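PDB 4XXF: fuculose-1-phosphate aldolase from Glaciozyma antarctica, which is a zinc-binding member of the class II aldolase and adducin family, with three histidines on the metal and four chains in the assembly. Local coordinates for residues A[36-41]-A[195-200]; A[47-52]-A[104-109]. All blocks are in the same frame, centred on the assembly; numbering follows the deposited sequence.

Contact 1. Residues A[36-41]-A[195-200]; sequences EGFDHT and AWFIML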
loop_
_atom_site.group_PDB
_atom_site.type_symbol
_atom_site.label_atom_id
_atom_site.label_comp_id
_atom_site.label_asym_id
_atom_site.label_seq_id
_atom_site.Cartn_x
_atom_site.Cartn_y
_atom_site.Cartn_z
ATOM N N GLU A 36 4.852 -7.099 7.173
ATOM C CA GLU A 36 5.393 -5.835 6.666
ATOM C C GLU A 36 5.671 -5.879 5.164
ATOM O O GLU A 36 5.976 -4.846 4.555
ATOM C CB GLU A 36 6.688 -5.474 7.405
ATOM C CG GLU A 36 6.510 -5.227 8.901
ATOM C CD GLU A 36 5.691 -3.995 9.221
ATOM O OE1 GLU A 36 5.772 -2.988 8.478
ATOM O OE2 GLU A 36 4.960 -4.012 10.232
ATOM N N GLY A 37 5.594 -7.064 4.568
ATOM C CA GLY A 37 5.912 -7.222 3.157
ATOM C C GLY A 37 7.394 -7.179 2.837
ATOM O O GLY A 37 7.767 -6.857 1.704
ATOM N N PHE A 38 8.240 -7.529 3.804
ATOM C CA PHE A 38 9.688 -7.467 3.635
ATOM C C PHE A 38 10.237 -8.639 2.843
ATOM O O PHE A 38 11.411 -8.636 2.469
ATOM C CB PHE A 38 10.410 -7.456 4.988
ATOM C CG PHE A 38 10.202 -6.211 5.809
ATOM C CD1 PHE A 38 9.700 -5.032 5.269
ATOM C CD2 PHE A 38 10.544 -6.233 7.149
ATOM C CE1 PHE A 38 9.532 -3.900 6.079
ATOM C CE2 PHE A 38 10.376 -5.121 7.951
ATOM C CZ PHE A 38 9.873 -3.958 7.419
ATOM N N ASP A 39 9.422 -9.667 2.634
ATOM C CA ASP A 39 9.912 -10.858 1.953
ATOM C C ASP A 39 9.705 -10.762 0.444
ATOM O O ASP A 39 8.891 -9.986 -0.054
ATOM C CB ASP A 39 9.269 -12.134 2.531
ATOM C CG ASP A 39 7.745 -12.072 2.664
ATOM O OD1 ASP A 39 7.174 -13.157 2.920
ATOM O OD2 ASP A 39 7.102 -10.999 2.545
ATOM N N HIS A 40 10.507 -11.522 -0.284
ATOM C CA HIS A 40 10.405 -11.629 -1.735
ATOM C C HIS A 40 10.876 -13.027 -2.090
ATOM O O HIS A 40 11.894 -13.495 -1.558
ATOM C CB HIS A 40 11.245 -10.542 -2.440
ATOM C CG HIS A 40 11.014 -10.443 -3.925
ATOM N ND1 HIS A 40 9.771 -10.232 -4.479
ATOM C CD2 HIS A 40 11.881 -10.504 -4.968
ATOM C CE1 HIS A 40 9.878 -10.170 -5.796
ATOM N NE2 HIS A 40 11.148 -10.333 -6.119
ATOM N N THR A 41 10.116 -13.700 -2.950
ATOM C CA THR A 41 10.364 -15.091 -3.357
ATOM C C THR A 41 10.793 -15.946 -2.151
ATOM O O THR A 41 10.128 -15.920 -1.118
ATOM C CB THR A 41 11.396 -15.181 -4.526
ATOM O OG1 THR A 41 12.702 -14.802 -4.069
ATOM C CG2 THR A 41 10.964 -14.281 -5.692
ATOM N N ALA A 195 13.931 -4.801 15.219
ATOM C CA ALA A 195 13.758 -3.352 15.262
ATOM C C ALA A 195 14.689 -2.676 14.279
ATOM O O ALA A 195 14.274 -1.792 13.528
ATOM C CB ALA A 195 14.003 -2.794 16.667
ATOM N N TRP A 196 15.953 -3.087 14.263
ATOM C CA TRP A 196 16.896 -2.434 13.363
ATOM C C TRP A 196 16.516 -2.655 11.897
ATOM O O TRP A 196 16.662 -1.744 11.081
ATOM C CB TRP A 196 18.330 -2.899 13.614
ATOM C CG TRP A 196 18.803 -2.804 15.037
ATOM C CD1 TRP A 196 19.617 -3.711 15.667
ATOM C CD2 TRP A 196 18.548 -1.758 15.999
ATOM N NE1 TRP A 196 19.866 -3.304 16.955
ATOM C CE2 TRP A 196 19.213 -2.119 17.187
ATOM C CE3 TRP A 196 17.814 -0.563 15.977
ATOM C CZ2 TRP A 196 19.197 -1.319 18.328
ATOM C CZ3 TRP A 196 17.791 0.226 17.118
ATOM C CH2 TRP A 196 18.469 -0.162 18.280
ATOM N N PHE A 197 16.007 -3.836 11.557
ATOM C CA PHE A 197 15.601 -4.081 10.176
ATOM C C PHE A 197 14.400 -3.211 9.801
ATOM O O PHE A 197 14.394 -2.578 8.742
ATOM C CB PHE A 197 15.284 -5.564 9.935
ATOM C CG PHE A 197 15.302 -5.933 8.482
ATOM C CD1 PHE A 197 14.220 -5.634 7.663
ATOM C CD2 PHE A 197 16.405 -6.541 7.917
ATOM C CE1 PHE A 197 14.245 -5.933 6.310
ATOM C CE2 PHE A 197 16.414 -6.864 6.570
ATOM C CZ PHE A 197 15.337 -6.553 5.770
ATOM N N ILE A 198 13.378 -3.179 10.653
ATOM C CA ILE A 198 12.201 -2.348 10.402
ATOM C C ILE A 198 12.600 -0.881 10.237
ATOM O O ILE A 198 12.133 -0.183 9.322
ATOM C CB ILE A 198 11.172 -2.483 11.547
ATOM C CG1 ILE A 198 10.529 -3.871 11.516
ATOM C CG2 ILE A 198 10.088 -1.423 11.441
ATOM C CD1 ILE A 198 9.783 -4.218 12.816
ATOM N N MET A 199 13.460 -0.400 11.130
ATOM C CA MET A 199 13.854 1.002 11.091
ATOM C C MET A 199 14.722 1.315 9.887
ATOM O O MET A 199 14.619 2.406 9.317
ATOM C CB MET A 199 14.559 1.396 12.392
ATOM C CG MET A 199 13.619 1.323 13.596
ATOM S SD MET A 199 14.435 1.757 15.148
ATOM C CE MET A 199 14.519 3.543 14.999
ATOM N N LEU A 200 15.584 0.384 9.495
ATOM C CA LEU A 200 16.472 0.630 8.356
ATOM C C LEU A 200 15.688 0.594 7.048
ATOM O O LEU A 200 15.895 1.449 6.186
ATOM C CB LEU A 200 17.621 -0.387 8.332
ATOM C CG LEU A 200 18.716 -0.178 7.284
ATOM C CD1 LEU A 200 19.321 1.211 7.408
ATOM C CD2 LEU A 200 19.771 -1.239 7.475
#
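The loop that leaves helix 15-36 packs here against helix 190-213, through Phe-38 on one side and Phe-197 and Ile-198 on the other. The contact is wholly apolar and buried. The two phenyl rings meet obliquely, with planes at 47° and centroids 5.4 Å apart. CD2 of Phe-38 lies 3.8 Å from CD1 of Phe-197, and the same CD2 is as close to CE1 of that ring. The two side chains run past each other in opposite directions. Ile-198 comes from another side, at the edge of the Phe-38 ring and near its plane. Its CG1 is 3.8 Å from Phe-38 CE2, and the two side chains cross at about a right angle. The CG1 branch points back beside its own backbone N (chi1 -70°), and this puts it at the ring edge. CB of Glu-36 sits over the centre of one face of the Phe-38 ring, 3.4 Å above the plane.

Helix 15-36 closes in a Schellman motif. Gly-37 is the first residue to leave helical angles, with phi at 75°, and Phe-38 follows at once, its CB directed at helix 190-213. This is core packing of the class II aldolase fold, in which helices lie against a mixed sheet. Phe-33 of helix 15-36 meets both phenyl rings, edge-to-face in the case of Phe-38. Phe-197 also rests on Cys-116 and Ser-118 of strand 114-118 and on Leu-183 of strand 182-187. Its side chain is about 9 Å from a zinc ion; His-117, His-119 and His-181 form the metal site. Ile-198 also packs against His-40 of a neighbouring subunit.

Contact 2. Residues A[47-52]-A[104-109]; sequences TVRDPE and AIHKAR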
loop_
_atom_site.group_PDB
_atom_site.type_symbol
_atom_site.label_atom_id
_atom_site.label_comp_id
_atom_site.label_asym_id
_atom_site.label_seq_id
_atom_site.Cartn_x
_atom_site.Cartn_y
_atom_site.Cartn_z
ATOM N N THR A 47 17.959 -15.995 11.770
ATOM C CA THR A 47 18.561 -17.020 12.611
ATOM C C THR A 47 18.609 -16.591 14.068
ATOM O O THR A 47 18.676 -15.392 14.374
ATOM C CB THR A 47 20.002 -17.353 12.168
ATOM O OG1 THR A 47 20.795 -16.156 12.137
ATOM C CG2 THR A 47 20.022 -18.006 10.778
ATOM N N VAL A 48 18.540 -17.574 14.964
ATOM C CA VAL A 48 18.848 -17.322 16.366
ATOM C C VAL A 48 19.750 -18.440 16.890
ATOM O O VAL A 48 19.555 -19.624 16.609
ATOM C CB VAL A 48 17.558 -17.177 17.237
ATOM C CG1 VAL A 48 16.757 -18.472 17.277
ATOM C CG2 VAL A 48 17.910 -16.720 18.646
ATOM N N ARG A 49 20.760 -18.036 17.643
ATOM C CA ARG A 49 21.682 -18.983 18.248
ATOM C C ARG A 49 20.963 -19.819 19.293
ATOM O O ARG A 49 20.213 -19.284 20.117
ATOM C CB ARG A 49 22.836 -18.226 18.883
ATOM C CG ARG A 49 24.052 -19.057 19.190
ATOM C CD ARG A 49 25.021 -18.234 19.981
ATOM N NE ARG A 49 25.544 -17.046 19.292
ATOM C CZ ARG A 49 26.608 -17.049 18.483
ATOM N NH1 ARG A 49 27.219 -18.187 18.186
ATOM N NH2 ARG A 49 27.060 -15.923 17.958
ATOM N N ASP A 50 21.178 -21.131 19.273
ATOM C CA ASP A 50 20.609 -21.987 20.311
ATOM C C ASP A 50 21.190 -21.629 21.671
ATOM O O ASP A 50 22.383 -21.347 21.775
ATOM C CB ASP A 50 20.868 -23.465 20.006
ATOM C CG ASP A 50 20.143 -24.383 20.961
ATOM O OD1 ASP A 50 20.770 -24.840 21.938
ATOM O OD2 ASP A 50 18.936 -24.626 20.734
ATOM N N PRO A 51 20.355 -21.640 22.724
ATOM C CA PRO A 51 20.858 -21.205 24.034
ATOM C C PRO A 51 21.718 -22.230 24.753
ATOM O O PRO A 51 22.328 -21.889 25.771
ATOM C CB PRO A 51 19.573 -20.940 24.829
ATOM C CG PRO A 51 18.530 -21.782 24.160
ATOM C CD PRO A 51 18.885 -21.769 22.706
ATOM N N GLU A 52 21.770 -23.459 24.258
ATOM C CA GLU A 52 22.578 -24.482 24.917
ATOM C C GLU A 52 23.908 -24.690 24.200
ATOM O O GLU A 52 24.954 -24.800 24.841
ATOM C CB GLU A 52 21.808 -25.797 25.000
ATOM C CG GLU A 52 22.529 -26.891 25.752
ATOM C CD GLU A 52 21.622 -28.051 26.088
ATOM O OE1 GLU A 52 20.610 -28.241 25.382
ATOM O OE2 GLU A 52 21.924 -28.772 27.066
ATOM N N ALA A 104 29.077 -17.006 9.478
ATOM C CA ALA A 104 30.321 -16.244 9.582
ATOM C C ALA A 104 30.186 -15.106 10.590
ATOM O O ALA A 104 31.085 -14.881 11.393
ATOM C CB ALA A 104 30.742 -15.698 8.222
ATOM N N ILE A 105 29.062 -14.394 10.571
ATOM C CA ILE A 105 28.866 -13.324 11.543
ATOM C C ILE A 105 28.730 -13.861 12.981
ATOM O O ILE A 105 29.360 -13.329 13.900
ATOM C CB ILE A 105 27.627 -12.473 11.192
ATOM C CG1 ILE A 105 27.821 -11.771 9.844
ATOM C CG2 ILE A 105 27.347 -11.464 12.313
ATOM C CD1 ILE A 105 26.518 -11.217 9.256
ATOM N N HIS A 106 27.897 -14.889 13.178
ATOM C CA HIS A 106 27.731 -15.500 14.506
ATOM C C HIS A 106 29.087 -15.974 15.074
ATOM O O HIS A 106 29.330 -15.904 16.283
ATOM C CB HIS A 106 26.759 -16.700 14.464
ATOM C CG HIS A 106 25.303 -16.346 14.341
ATOM N ND1 HIS A 106 24.591 -15.700 15.329
ATOM C CD2 HIS A 106 24.406 -16.650 13.372
ATOM C CE1 HIS A 106 23.330 -15.574 14.949
ATOM N NE2 HIS A 106 23.190 -16.144 13.762
ATOM N N LYS A 107 29.967 -16.467 14.205
ATOM C CA LYS A 107 31.268 -16.967 14.634
ATOM C C LYS A 107 32.172 -15.821 15.063
ATOM O O LYS A 107 32.879 -15.919 16.065
ATOM C CB LYS A 107 31.926 -17.763 13.511
ATOM C CG LYS A 107 33.202 -18.476 13.926
ATOM C CD LYS A 107 34.063 -18.831 12.717
ATOM C CE LYS A 107 33.285 -19.638 11.693
ATOM N NZ LYS A 107 33.532 -19.162 10.297
ATOM N N ALA A 108 32.126 -14.729 14.303
ATOM C CA ALA A 108 32.973 -13.568 14.555
ATOM C C ALA A 108 32.526 -12.810 15.795
ATOM O O ALA A 108 33.343 -12.256 16.524
ATOM C CB ALA A 108 32.971 -12.641 13.354
ATOM N N ARG A 109 31.213 -12.767 16.009
ATOM C CA ARG A 109 30.652 -11.979 17.104
ATOM C C ARG A 109 29.780 -12.804 18.045
ATOM O O ARG A 109 28.588 -12.981 17.794
ATOM C CB ARG A 109 29.857 -10.808 16.536
ATOM C CG ARG A 109 30.728 -9.855 15.735
ATOM C CD ARG A 109 29.933 -8.711 15.128
ATOM N NE ARG A 109 29.106 -8.002 16.105
ATOM C CZ ARG A 109 28.315 -6.983 15.791
ATOM N NH1 ARG A 109 28.282 -6.533 14.545
ATOM N NH2 ARG A 109 27.564 -6.414 16.722
#
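His-106 of helix 96-108 reaches Thr-47 and Arg-49 of strand 45-49. Its CB lies 3.6 Å from NH2 of Arg-49. CB is directed at the strand, and with chi1 at -75° CG stands anti to the carbonyl carbon, which brings the ring edge up to Thr-47. ND1 lies over one face of the Arg-49 guanidinium, 3.6 Å from NH2, with the two planes 83° apart. This ND1 is hydrogen-bonded to the carbonyl O of Val-112. At the far end NE2 pairs with Thr-47 OG1 at 2.9 Å. The hydroxyl lies in the ring plane, and either atom could be the donor. With both ring nitrogens engaged, the ring's rotation should be fixed. Thr-47 OG1 also bonds His-102 ND1, one turn earlier in the helix.

The backbone of the same residue is gripped as well. NH2 of Arg-49 donates to His-106 O at 2.8 Å in an almost straight bond of 178°, with the oxygen in the guanidinium plane. NH2 also bonds Val-112 O, and NH1 bonds Lys-54 O.

The contact holds the last turn of helix 96-108 against strand 45-49. That strand runs between strands 56-59 and 114-118, and Phe-57 of the former meets the His-106 ring.

From the N terminus, helix 15-36 ends and the loop 36-41 makes the first half of contact 1. The chain then enters strand 45-49, where contact 2 begins. Contact 2 closes first, when the chain reaches the end of helix 96-108, 52 residues on. Contact 1 closes much later, on helix 190-213, after the chain has supplied all seven strands of the sheet. Contact 2 is therefore nested inside the loop of contact 1. The centres are about 21 Å apart, and the two do not touch. Contact 1 joins the exit of the first long helix to helix 190-213. Contact 2 ties helix 96-108 to the sheet.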